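Local coordinates for protein homoserine kinase (Cytophaga hutchinsonii, PDB 4P52) that probably catalyses the ATP-dependent phosphorylation of L-homoserine to O-phospho-L-homoserine, at residues V87-S90 with I91-L95; I132-L135 with L136-M140; K139-V142 with K143-L146. All coordinates share one frame; numbering follows the deposited sequence.

Contact 1: residues V87-S90 with I91-L95; sequences VSIS and ILRYL
Val87 and Ile91 lie side by side, one turn apart on helix 86-98, and their side chains point the same way. Between the two side chains the touch is methyl to methyl, Val87 CG1 to Ile91 CD1 at 3.8 Å. Ile91 holds its CG1 arm beside its own backbone N (chi1 -66°), which brings the arm back along the preceding turn: Ile91 CG1 is 3.2 Å from Val87 O and Ile91 CD1 3.5 Å from the same oxygen. That carbonyl also accepts Ile91 N at 3.1 Å, with an N-H...O angle of 160°, so it carries a polar and an apolar neighbour from one residue.

The next residues repeat the pattern with other orientations. Leu92 N donates to Ser88 O, Arg93 N to Ile89 O, and Tyr94 N to Ser90 O. Rotation about chi1 (-67°) sets Arg93 CG 3.3 Å from Ile89 O and 4.4 Å from Ile89 CG2; beyond CG the chain bends at chi2 and chi3. Of the Tyr94 side chain, CB comes near Ser90 O (3.6 Å), and the ring is directed away from Ser90. The polar ends find partners elsewhere, the poorly ordered Arg93 guanidinium in a salt bridge with Glu151 on helix 146-157 and the Tyr94 hydroxyl in a probable hydrogen bond with Asn133 OD1 on helix 120-135.

Other side chains spread around the helix: Ser90 touches helix 120-135, and Leu92 reaches Val66 on strand 66-72, as suits the helix of a beta-alpha-beta unit running from strand 66-72 to strand 103-110. The buried serine hydroxyls have partners as well, Ser90 OG at Thr86 O and Ser88 OG at Ala82 O. Chemically, then, cohesion between these turns rests chiefly on main-chain bonds, while most of the side chains are committed to neighbouring elements.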
ATOM      1  N   VAL A  87      17.542  -1.639  27.326  1.00 38.90           N
ATOM      2  CA  VAL A  87      18.496  -0.572  27.091  1.00 37.03           C
ATOM      3  C   VAL A  87      19.931  -1.066  27.276  1.00 38.39           C
ATOM      4  O   VAL A  87      20.792  -0.821  26.438  1.00 39.48           O
ATOM      5  CB  VAL A  87      18.226   0.604  28.039  1.00 35.75           C
ATOM      6  CG1 VAL A  87      19.242   1.713  27.824  1.00 35.55           C
ATOM      7  CG2 VAL A  87      16.812   1.128  27.853  1.00 33.25           C
ATOM      8  N   SER A  88      20.186  -1.772  28.369  1.00 38.51           N
ATOM      9  CA  SER A  88      21.514  -2.306  28.626  1.00 39.64           C
ATOM     10  C   SER A  88      21.934  -3.391  27.621  1.00 40.74           C
ATOM     11  O   SER A  88      23.111  -3.460  27.236  1.00 40.16           O
ATOM     12  CB  SER A  88      21.649  -2.772  30.080  1.00 41.06           C
ATOM     13  OG  SER A  88      20.468  -3.411  30.522  1.00 43.10           O
ATOM     14  N   ILE A  89      20.975  -4.211  27.172  1.00 42.13           N
ATOM     15  CA  ILE A  89      21.270  -5.256  26.179  1.00 42.62           C
ATOM     16  C   ILE A  89      21.721  -4.589  24.888  1.00 41.86           C
ATOM     17  O   ILE A  89      22.754  -4.946  24.333  1.00 44.03           O
ATOM     18  CB  ILE A  89      20.074  -6.223  25.934  1.00 43.56           C
ATOM     19  CG1 ILE A  89      19.821  -7.098  27.172  1.00 45.22           C
ATOM     20  CG2 ILE A  89      20.306  -7.109  24.699  1.00 41.65           C
ATOM     21  CD1 ILE A  89      18.441  -7.747  27.198  1.00 45.01           C
ATOM     22  N   SER A  90      20.958  -3.598  24.440  1.00 40.71           N
ATOM     23  CA  SER A  90      21.286  -2.831  23.235  1.00 41.25           C
ATOM     24  C   SER A  90      22.677  -2.215  23.244  1.00 39.85           C
ATOM     25  O   SER A  90      23.432  -2.330  22.259  1.00 40.03           O
ATOM     26  CB  SER A  90      20.297  -1.697  23.094  1.00 43.46           C
ATOM     27  OG  SER A  90      18.996  -2.224  23.104  1.00 48.49           O
ATOM     28  N   ILE A  91      22.990  -1.536  24.349  1.00 37.47           N
ATOM     29  CA  ILE A  91      24.243  -0.822  24.502  1.00 35.25           C
ATOM     30  C   ILE A  91      25.393  -1.814  24.602  1.00 37.46           C
ATOM     31  O   ILE A  91      26.456  -1.607  24.013  1.00 37.56           O
ATOM     32  CB  ILE A  91      24.185   0.083  25.742  1.00 33.27           C
ATOM     33  CG1 ILE A  91      23.149   1.192  25.522  1.00 30.35           C
ATOM     34  CG2 ILE A  91      25.570   0.629  26.091  1.00 33.21           C
ATOM     35  CD1 ILE A  91      22.872   2.030  26.750  1.00 29.35           C
ATOM     36  N   LEU A  92      25.172  -2.910  25.327  1.00 39.05           N
ATOM     37  CA  LEU A  92      26.194  -3.946  25.435  1.00 41.28           C
ATOM     38  C   LEU A  92      26.550  -4.520  24.065  1.00 43.55           C
ATOM     39  O   LEU A  92      27.739  -4.728  23.770  1.00 45.76           O
ATOM     40  CB  LEU A  92      25.778  -5.040  26.417  1.00 42.00           C
ATOM     41  CG  LEU A  92      26.845  -6.079  26.821  1.00 45.61           C
ATOM     42  CD1 LEU A  92      28.173  -5.493  27.335  1.00 44.79           C
ATOM     43  CD2 LEU A  92      26.238  -7.070  27.816  1.00 46.77           C
ATOM     44  N   ARG A  93      25.530  -4.740  23.225  1.00 43.72           N
ATOM     45  CA  ARG A  93      25.731  -5.303  21.890  1.00 46.71           C
ATOM     46  C   ARG A  93      26.459  -4.327  21.014  1.00 45.97           C
ATOM     47  O   ARG A  93      27.316  -4.725  20.221  1.00 50.66           O
ATOM     48  CB  ARG A  93      24.420  -5.722  21.223  1.00 53.43           C
ATOM     49  CG  ARG A  93      23.700  -6.900  21.885  1.00 65.27           C
ATOM     50  CD  ARG A  93      24.516  -8.199  21.942  1.00 79.61           C
ATOM     51  NE  ARG A  93      24.831  -8.748  20.619  1.00 93.02           N
ATOM     52  CZ  ARG A  93      23.944  -9.299  19.787  1.00104.31           C
ATOM     53  NH1 ARG A  93      22.656  -9.375  20.114  1.00104.48           N
ATOM     54  NH2 ARG A  93      24.346  -9.767  18.613  1.00110.10           N
ATOM     55  N   TYR A  94      26.148  -3.049  21.171  1.00 42.00           N
ATOM     56  CA  TYR A  94      26.788  -2.032  20.371  1.00 41.13           C
ATOM     57  C   TYR A  94      28.283  -2.046  20.690  1.00 43.46           C
ATOM     58  O   TYR A  94      29.117  -2.196  19.786  1.00 45.12           O
ATOM     59  CB  TYR A  94      26.126  -0.677  20.632  1.00 38.58           C
ATOM     60  CG  TYR A  94      26.837   0.544  20.073  1.00 36.58           C
ATOM     61  CD1 TYR A  94      27.864   1.153  20.784  1.00 35.58           C
ATOM     62  CD2 TYR A  94      26.447   1.120  18.860  1.00 35.05           C
ATOM     63  CE1 TYR A  94      28.500   2.284  20.298  1.00 34.87           C
ATOM     64  CE2 TYR A  94      27.097   2.250  18.359  1.00 34.22           C
ATOM     65  CZ  TYR A  94      28.123   2.831  19.088  1.00 34.39           C
ATOM     66  OH  TYR A  94      28.783   3.958  18.630  1.00 33.94           O
ATOM     67  N   LEU A  95      28.612  -1.936  21.978  1.00 43.38           N
ATOM     68  CA  LEU A  95      29.997  -1.995  22.440  1.00 43.61           C
ATOM     69  C   LEU A  95      30.696  -3.258  21.955  1.00 46.60           C
ATOM     70  O   LEU A  95      31.822  -3.192  21.478  1.00 47.11           O
ATOM     71  CB  LEU A  95      30.081  -1.891  23.966  1.00 41.75           C
ATOM     72  CG  LEU A  95      29.512  -0.604  24.581  1.00 39.69           C
ATOM     73  CD1 LEU A  95      29.465  -0.691  26.099  1.00 39.44           C
ATOM     74  CD2 LEU A  95      30.276   0.638  24.135  1.00 39.12           C
TER

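Contact 2: residues I132-L135 with L136-M140; sequences INQL and LGNKM
Asn133 meets Met140, here selenomethionine, almost entirely through its terminal amide. From CB, with CG anti to the backbone N (chi1 -171°), the amide stands out from the flank of the last turn of helix 120-135, and the chain after the helix comes back to meet it, CG lying 3.7 Å from Met140 O. One branch, OD1, accepts Met140 N at 3.2 Å; this donor lies in the carbonyl plane, on a lone pair. OD1 also touches Met140 CB, 3.5 Å off, and has Tyr94 as a further partner. The other branch, ND2, donates to Met140 O at 3.0 Å with an N-H...O angle of 159°, the acceptor near the amide plane. Bonded on both branches, the amide should be fixed in rotation.

Nearby, Ile132 CD1 packs alongside Leu136 CD1 at 4.0 Å, and a water bridges Gln134 OE1 and Asn138 OD1. A second water links Asn133 O to Lys139 N.

The main chain closes in step: Asn138 N reaches Asn133 O at 2.7 Å, and Gly137 N reaches Gln134 O at 3.0 Å from above the carbonyl plane. With Gly137 at positive phi as the C-prime residue, this is a Schellman motif ending the helix.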
ATOM      1  N   ILE A 132      24.659   6.171  23.390  1.00 29.33           N
ATOM      2  CA  ILE A 132      25.993   5.554  23.445  1.00 30.28           C
ATOM      3  C   ILE A 132      26.801   5.940  22.216  1.00 31.79           C
ATOM      4  O   ILE A 132      28.015   6.216  22.305  1.00 33.68           O
ATOM      5  CB  ILE A 132      25.945   4.015  23.654  1.00 30.84           C
ATOM      6  CG1 ILE A 132      27.331   3.454  23.975  1.00 32.09           C
ATOM      7  CG2 ILE A 132      25.378   3.279  22.451  1.00 30.70           C
ATOM      8  CD1 ILE A 132      27.905   3.953  25.289  1.00 32.61           C
ATOM      9  N   ASN A 133      26.114   6.021  21.082  1.00 31.23           N
ATOM     10  CA  ASN A 133      26.772   6.353  19.837  1.00 32.38           C
ATOM     11  C   ASN A 133      27.308   7.786  19.827  1.00 32.95           C
ATOM     12  O   ASN A 133      28.441   8.046  19.424  1.00 34.61           O
ATOM     13  CB  ASN A 133      25.828   6.108  18.658  1.00 32.32           C
ATOM     14  CG  ASN A 133      26.527   6.240  17.320  1.00 33.42           C
ATOM     15  OD1 ASN A 133      27.549   5.577  17.062  1.00 34.30           O
ATOM     16  ND2 ASN A 133      25.970   7.084  16.448  1.00 31.73           N
ATOM     17  N   GLN A 134      26.507   8.726  20.298  1.00 32.50           N
ATOM     18  CA  GLN A 134      26.988  10.073  20.326  1.00 33.95           C
ATOM     19  C   GLN A 134      28.070  10.248  21.386  1.00 35.16           C
ATOM     20  O   GLN A 134      29.114  10.814  21.107  1.00 36.25           O
ATOM     21  CB  GLN A 134      25.867  11.085  20.484  1.00 35.57           C
ATOM     22  CG  GLN A 134      26.416  12.501  20.328  1.00 40.06           C
ATOM     23  CD  GLN A 134      25.369  13.523  19.934  1.00 42.40           C
ATOM     24  OE1 GLN A 134      24.472  13.222  19.140  1.00 44.85           O
ATOM     25  NE2 GLN A 134      25.474  14.744  20.489  1.00 39.12           N
ATOM     26  N   LEU A 135      27.841   9.727  22.583  1.00 36.01           N
ATOM     27  CA  LEU A 135      28.808   9.826  23.678  1.00 37.04           C
ATOM     28  C   LEU A 135      30.210   9.297  23.333  1.00 38.45           C
ATOM     29  O   LEU A 135      31.203   9.865  23.767  1.00 39.50           O
ATOM     30  CB  LEU A 135      28.278   9.113  24.925  1.00 36.96           C
ATOM     31  CG  LEU A 135      29.153   9.149  26.189  1.00 37.71           C
ATOM     32  CD1 LEU A 135      29.141  10.512  26.861  1.00 37.56           C
ATOM     33  CD2 LEU A 135      28.646   8.102  27.155  1.00 37.23           C
ATOM     34  N   LEU A 136      30.297   8.219  22.565  1.00 37.77           N
ATOM     35  CA  LEU A 136      31.601   7.662  22.216  1.00 38.42           C
ATOM     36  C   LEU A 136      32.128   8.221  20.909  1.00 39.58           C
ATOM     37  O   LEU A 136      32.976   7.612  20.274  1.00 41.58           O
ATOM     38  CB  LEU A 136      31.529   6.130  22.136  1.00 39.29           C
ATOM     39  CG  LEU A 136      31.211   5.379  23.431  1.00 40.20           C
ATOM     40  CD1 LEU A 136      31.380   3.893  23.210  1.00 41.95           C
ATOM     41  CD2 LEU A 136      32.117   5.814  24.580  1.00 41.24           C
ATOM     42  N   GLY A 137      31.612   9.366  20.480  1.00 39.67           N
ATOM     43  CA  GLY A 137      32.149  10.058  19.303  1.00 39.76           C
ATOM     44  C   GLY A 137      31.601   9.668  17.949  1.00 42.14           C
ATOM     45  O   GLY A 137      32.320   9.729  16.974  1.00 45.10           O
ATOM     46  N   ASN A 138      30.334   9.265  17.870  1.00 42.93           N
ATOM     47  CA  ASN A 138      29.661   9.020  16.571  1.00 44.30           C
ATOM     48  C   ASN A 138      30.364   8.064  15.622  1.00 47.17           C
ATOM     49  O   ASN A 138      30.534   8.358  14.450  1.00 50.32           O
ATOM     50  CB  ASN A 138      29.341  10.343  15.871  1.00 44.45           C
ATOM     51  CG  ASN A 138      28.332  11.172  16.655  1.00 46.15           C
ATOM     52  OD1 ASN A 138      27.123  10.994  16.504  1.00 46.79           O
ATOM     53  ND2 ASN A 138      28.826  12.044  17.537  1.00 46.49           N
ATOM     54  N   LYS A 139      30.737   6.903  16.137  1.00 46.79           N
ATOM     55  CA  LYS A 139      31.457   5.900  15.368  1.00 49.29           C
ATOM     56  C   LYS A 139      30.610   5.223  14.306  1.00 51.64           C
ATOM     57  O   LYS A 139      31.137   4.575  13.414  1.00 52.78           O
ATOM     58  CB  LYS A 139      32.012   4.830  16.306  1.00 49.24           C
ATOM     59  CG  LYS A 139      33.098   5.340  17.227  1.00 49.64           C
ATOM     60  CD  LYS A 139      33.559   4.233  18.157  1.00 51.79           C
ATOM     61  CE  LYS A 139      34.715   4.694  19.046  1.00 52.84           C
ATOM     62  NZ  LYS A 139      35.731   5.476  18.291  1.00 51.94           N
HETATM   63  N   MSE A 140      29.295   5.343  14.424  1.00 52.73           N
HETATM   64  CA  MSE A 140      28.376   4.740  13.468  1.00 51.05           C
HETATM   65  C   MSE A 140      27.388   5.767  12.998  1.00 47.88           C
HETATM   66  O   MSE A 140      27.065   6.730  13.709  1.00 45.64           O
HETATM   67  CB  MSE A 140      27.608   3.658  14.182  1.00 54.13           C
HETATM   68  CG  MSE A 140      28.493   2.513  14.619  1.00 67.00           C
HETATM   69 SE   MSE A 140      27.344   0.915  14.647  1.00 91.13          SE
HETATM   70  CE  MSE A 140      28.128   0.112  13.008  1.00 94.04           C
TER
HETATM   71  O   HOH W   1      30.302   6.209  18.923  1.00 35.51           O
HETATM   72  O   HOH W   2      24.344  11.626  17.091  1.00 39.74           O

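Contact 3: residues K139-V142 with K143-L146; sequences KMEV and KDLL
Glu141 O receives Asp144 N at 2.7 Å, and one residue further on Val142 O receives Leu145 N at 2.9 Å. Both bonds span three residues, and in each the donor stands well above the carbonyl plane, by 50° and 54° respectively, an off-plane approach that goes with the i to i+3 spacing. The backbone runs extended through Met140 and Glu141, then bends sharply from Val142 onward.

Two overlapping turns of this kind lead the chain from the loop after helix 120-135 into helix 146-157, within the GHMP kinase N-terminal domain. Lys143 O is hydrogen-bonded to Tyr170 OH of helix 162-170.

On the outer side, Glu141 and Asp144 point the same way with their carboxylate planes 45° apart, and Glu141 OE1 comes within 3.5 Å of Asp144 OD2. Such proximity of like charges may raise the proton affinity of one of them. A water joins the Glu141 main chain to the Asp144 carboxylate, accepting from Glu141 N at 2.8 Å and donating to Asp144 OD2 at 3.1 Å.

Inward, the backbone itself places Leu145 CB 3.4 Å from Val142 O. The first torsion then sets Leu145 CG beside its own backbone N and so brings it to the same oxygen, at 3.5 Å. Its CD2 branch extends to Met140 CB at 4.0 Å. Tyr94 and Val129 pack on Leu145 too, while Val142 turns to Tyr130 and Leu169.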
ATOM      1  N   LYS A 139      30.737   6.903  16.137  1.00 46.79           N
ATOM      2  CA  LYS A 139      31.457   5.900  15.368  1.00 49.29           C
ATOM      3  C   LYS A 139      30.610   5.223  14.306  1.00 51.64           C
ATOM      4  O   LYS A 139      31.137   4.575  13.414  1.00 52.78           O
ATOM      5  CB  LYS A 139      32.012   4.830  16.306  1.00 49.24           C
ATOM      6  CG  LYS A 139      33.098   5.340  17.227  1.00 49.64           C
ATOM      7  CD  LYS A 139      33.559   4.233  18.157  1.00 51.79           C
ATOM      8  CE  LYS A 139      34.715   4.694  19.046  1.00 52.84           C
ATOM      9  NZ  LYS A 139      35.731   5.476  18.291  1.00 51.94           N
HETATM   10  N   MSE A 140      29.295   5.343  14.424  1.00 52.73           N
HETATM   11  CA  MSE A 140      28.376   4.740  13.468  1.00 51.05           C
HETATM   12  C   MSE A 140      27.388   5.767  12.998  1.00 47.88           C
HETATM   13  O   MSE A 140      27.065   6.730  13.709  1.00 45.64           O
HETATM   14  CB  MSE A 140      27.608   3.658  14.182  1.00 54.13           C
HETATM   15  CG  MSE A 140      28.493   2.513  14.619  1.00 67.00           C
HETATM   16 SE   MSE A 140      27.344   0.915  14.647  1.00 91.13          SE
HETATM   17  CE  MSE A 140      28.128   0.112  13.008  1.00 94.04           C
ATOM     18  N   GLU A 141      26.900   5.576  11.779  1.00 48.68           N
ATOM     19  CA  GLU A 141      25.827   6.404  11.249  1.00 49.24           C
ATOM     20  C   GLU A 141      24.517   6.077  11.937  1.00 43.11           C
ATOM     21  O   GLU A 141      24.233   4.914  12.212  1.00 41.80           O
ATOM     22  CB  GLU A 141      25.685   6.175   9.757  1.00 56.70           C
ATOM     23  CG  GLU A 141      26.642   6.998   8.922  1.00 67.75           C
ATOM     24  CD  GLU A 141      26.592   6.585   7.470  1.00 81.21           C
ATOM     25  OE1 GLU A 141      26.727   5.370   7.188  1.00 81.39           O
ATOM     26  OE2 GLU A 141      26.404   7.473   6.611  1.00 89.00           O
ATOM     27  N   VAL A 142      23.722   7.108  12.201  1.00 41.14           N
ATOM     28  CA  VAL A 142      22.415   6.952  12.859  1.00 38.71           C
ATOM     29  C   VAL A 142      21.587   5.860  12.177  1.00 39.49           C
ATOM     30  O   VAL A 142      21.045   4.968  12.849  1.00 39.06           O
ATOM     31  CB  VAL A 142      21.660   8.303  12.985  1.00 35.28           C
ATOM     32  CG1 VAL A 142      20.230   8.094  13.462  1.00 32.25           C
ATOM     33  CG2 VAL A 142      22.414   9.249  13.931  1.00 34.72           C
ATOM     34  N   LYS A 143      21.533   5.919  10.847  1.00 40.43           N
ATOM     35  CA  LYS A 143      20.983   4.851  10.026  1.00 42.63           C
ATOM     36  C   LYS A 143      21.294   3.463  10.605  1.00 42.84           C
ATOM     37  O   LYS A 143      20.391   2.642  10.781  1.00 42.37           O
ATOM     38  CB  LYS A 143      21.530   4.962   8.586  1.00 47.57           C
ATOM     39  CG  LYS A 143      21.324   3.716   7.728  1.00 52.47           C
ATOM     40  CD  LYS A 143      22.117   3.744   6.416  1.00 62.24           C
ATOM     41  CE  LYS A 143      22.221   2.324   5.846  1.00 70.30           C
ATOM     42  NZ  LYS A 143      22.271   2.225   4.357  1.00 74.33           N
ATOM     43  N   ASP A 144      22.571   3.211  10.901  1.00 42.34           N
ATOM     44  CA  ASP A 144      23.035   1.874  11.227  1.00 42.51           C
ATOM     45  C   ASP A 144      22.779   1.455  12.657  1.00 39.57           C
ATOM     46  O   ASP A 144      23.105   0.326  13.024  1.00 38.71           O
ATOM     47  CB  ASP A 144      24.510   1.727  10.885  1.00 49.91           C
ATOM     48  CG  ASP A 144      24.751   1.711   9.379  1.00 57.33           C
ATOM     49  OD1 ASP A 144      24.199   0.804   8.704  1.00 58.94           O
ATOM     50  OD2 ASP A 144      25.467   2.617   8.875  1.00 57.85           O
ATOM     51  N   LEU A 145      22.187   2.343  13.464  1.00 36.66           N
ATOM     52  CA  LEU A 145      21.846   1.982  14.835  1.00 34.46           C
ATOM     53  C   LEU A 145      20.602   1.119  14.934  1.00 34.09           C
ATOM     54  O   LEU A 145      20.410   0.425  15.954  1.00 34.77           O
ATOM     55  CB  LEU A 145      21.691   3.205  15.719  1.00 32.24           C
ATOM     56  CG  LEU A 145      22.871   4.176  15.715  1.00 31.48           C
ATOM     57  CD1 LEU A 145      22.537   5.368  16.597  1.00 29.24           C
ATOM     58  CD2 LEU A 145      24.171   3.492  16.136  1.00 31.77           C
ATOM     59  N   LEU A 146      19.773   1.137  13.888  1.00 31.70           N
ATOM     60  CA  LEU A 146      18.498   0.418  13.929  1.00 31.66           C
ATOM     61  C   LEU A 146      18.602  -1.074  14.355  1.00 32.71           C
ATOM     62  O   LEU A 146      17.863  -1.508  15.250  1.00 31.83           O
ATOM     63  CB  LEU A 146      17.723   0.585  12.620  1.00 32.26           C
ATOM     64  CG  LEU A 146      16.347  -0.082  12.612  1.00 33.45           C
ATOM     65  CD1 LEU A 146      15.455   0.409  13.740  1.00 31.46           C
ATOM     66  CD2 LEU A 146      15.670   0.183  11.282  1.00 35.35           C
TER
HETATM   67  O   HOH W   3      28.022   3.443  10.420  1.00 43.84           O

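Running from the N terminus, contact 1 lies wholly within helix 86-98, between strands 66-72 and 103-110. Contact 2 comes where helix 120-135 ends; contact 3 follows, sharing Lys139 and Met140 with it, and turns the loop towards helix 146-157. Each joins directly consecutive residues, so what closes is no longer loop but a turn of helix, a helix end and a pair of turns. They run in series, the last two overlapping, and none nests or crosses. The centres of contacts 1 and 2 lie about 13 Å apart, those of contacts 2 and 3 about 9 Å. Leu95 CD2 packs on Leu136 CD1 at 3.6 Å, joining helix 86-98 to the loop, and Tyr94 CE2 approaches Met140 SE at 4.0 Å.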